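Local coordinates for acetate CoA-transferase subunit beta (Escherichia coli DH5[alpha], PDB 5DBN), which transfers coenzyme A from acetyl-CoA to acetoacetate through a covalent enzyme-CoA intermediate and so activates short-chain fatty acids for degradation, at residues B[21-26]-B[95-100]. Sequence-based numbering, arbitrary orientation.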
loop_
_atom_site.group_PDB
_atom_site.type_symbol
_atom_site.label_atom_id
_atom_site.label_comp_id
_atom_site.label_asym_id
_atom_site.label_seq_id
_atom_site.Cartn_x
_atom_site.Cartn_y
_atom_site.Cartn_z
ATOM N N VAL B 21 20.245 3.290 6.419
ATOM C CA VAL B 21 20.906 2.008 6.653
ATOM C C VAL B 21 20.023 1.028 7.421
ATOM O O VAL B 21 19.264 1.425 8.303
ATOM C CB VAL B 21 22.226 2.212 7.434
ATOM C CG1 VAL B 21 22.940 0.879 7.664
ATOM C CG2 VAL B 21 23.138 3.181 6.689
ATOM N N ASN B 22 20.130 -0.251 7.074
ATOM C CA ASN B 22 19.518 -1.319 7.861
ATOM C C ASN B 22 20.559 -2.296 8.397
ATOM O O ASN B 22 21.337 -2.864 7.635
ATOM C CB ASN B 22 18.486 -2.085 7.037
ATOM C CG ASN B 22 17.713 -3.085 7.870
ATOM O OD1 ASN B 22 18.197 -4.181 8.154
ATOM N ND2 ASN B 22 16.509 -2.709 8.277
ATOM N N LEU B 23 20.550 -2.497 9.711
ATOM C CA LEU B 23 21.486 -3.400 10.374
ATOM C C LEU B 23 20.778 -4.646 10.906
ATOM O O LEU B 23 19.906 -4.556 11.772
ATOM C CB LEU B 23 22.195 -2.682 11.522
ATOM C CG LEU B 23 23.041 -1.458 11.164
ATOM C CD1 LEU B 23 23.633 -0.854 12.427
ATOM C CD2 LEU B 23 24.140 -1.807 10.160
ATOM N N GLY B 24 21.153 -5.807 10.380
ATOM C CA GLY B 24 20.570 -7.059 10.821
ATOM C C GLY B 24 21.002 -7.391 12.233
ATOM O O GLY B 24 21.989 -6.851 12.728
ATOM N N ILE B 25 20.261 -8.284 12.883
ATOM C CA ILE B 25 20.582 -8.699 14.244
ATOM C C ILE B 25 21.895 -9.467 14.279
ATOM O O ILE B 25 22.219 -10.204 13.349
ATOM C CB ILE B 25 19.471 -9.580 14.846
ATOM N N GLY B 26 22.649 -9.278 15.357
ATOM C CA GLY B 26 23.922 -9.950 15.536
ATOM C C GLY B 26 25.097 -9.007 15.373
ATOM O O GLY B 26 25.140 -7.942 15.990
ATOM N N ALA B 95 21.885 1.174 2.098
ATOM C CA ALA B 95 22.760 0.065 2.450
ATOM C C ALA B 95 22.163 -0.808 3.542
ATOM O O ALA B 95 21.601 -0.304 4.510
ATOM C CB ALA B 95 24.110 0.590 2.893
ATOM N N CYS B 96 22.279 -2.122 3.373
ATOM C CA CYS B 96 21.955 -3.058 4.444
ATOM C C CYS B 96 23.201 -3.852 4.792
ATOM O O CYS B 96 23.955 -4.266 3.908
ATOM C CB CYS B 96 20.809 -3.999 4.055
ATOM S SG CYS B 96 21.201 -5.181 2.751
ATOM N N VAL B 97 23.423 -4.031 6.087
ATOM C CA VAL B 97 24.524 -4.841 6.581
ATOM C C VAL B 97 23.940 -6.064 7.277
ATOM O O VAL B 97 23.249 -5.936 8.288
ATOM C CB VAL B 97 25.426 -4.057 7.554
ATOM C CG1 VAL B 97 26.650 -4.881 7.922
ATOM C CG2 VAL B 97 25.847 -2.722 6.940
ATOM N N LEU B 98 24.203 -7.244 6.722
ATOM C CA LEU B 98 23.671 -8.487 7.270
ATOM C C LEU B 98 24.775 -9.490 7.560
ATOM O O LEU B 98 25.850 -9.435 6.970
ATOM C CB LEU B 98 22.662 -9.109 6.304
ATOM C CG LEU B 98 21.428 -8.276 5.956
ATOM C CD1 LEU B 98 20.551 -9.047 4.989
ATOM C CD2 LEU B 98 20.643 -7.885 7.204
ATOM N N GLY B 99 24.493 -10.415 8.470
ATOM C CA GLY B 99 25.400 -11.510 8.743
ATOM C C GLY B 99 25.324 -12.525 7.623
ATOM O O GLY B 99 24.552 -12.360 6.675
ATOM N N GLY B 100 26.123 -13.580 7.724
ATOM C CA GLY B 100 26.136 -14.601 6.696
ATOM C C GLY B 100 26.604 -15.952 7.188
ATOM O O GLY B 100 27.454 -16.049 8.074
#
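Leu23 carries CG beside its backbone N (chi1 -61°). CD1 carries the chain on, anti to CA, which leaves the CD2 branch on the side of Val97. Val97 holds CG2 beside its own backbone N, where it faces that methyl. Leu23 CD2 therefore lies 3.7 Å from Val97 CB and 3.8 Å from Val97 CG2. The two side chains run side by side and point the same way from the sheet. Pro28 and Ala32 add to the apolar packing on this face, touching Val97 and Leu23 respectively.

The backbones form a parallel pair, with strand axes 11° apart. Three hydrogen bonds join them. Asn22 N donates to Ala95 O at 3.0 Å. Asn22 O accepts from Val97 N at 2.8 Å. Gly24 N then binds Val97 O at 3.0 Å, in a nearly straight N-H...O bond (177°). Asn22 is thus gripped at both its N and its O. The last bond lies just past the end of strand 20-23, where the chain enters a loop. There Leu98 reaches across with one branch: its CD2 meets Gly24 CA at 3.7 Å.

Asn22 and Cys96 point to the other face, with their CB atoms 4.2 Å apart. Helix 125-131 packs there, with Leu128 on Asn22 and Val129 on Leu98. Strands 42-45 and 135-138 flank the pair, so both strands lie in the interior of the parallel part of a mixed sheet.

The cross-strand bonds are all made by main chain, and the side-chain packing is apolar. The amide of Asn22 is directed elsewhere: its ND2 bonds Gln44 OE1 and Glu46 OE1. Glu46 is the predicted active-site residue. The contact thus fixes the backbone of a buried asparagine, consistent with a second-shell role in positioning that glutamate.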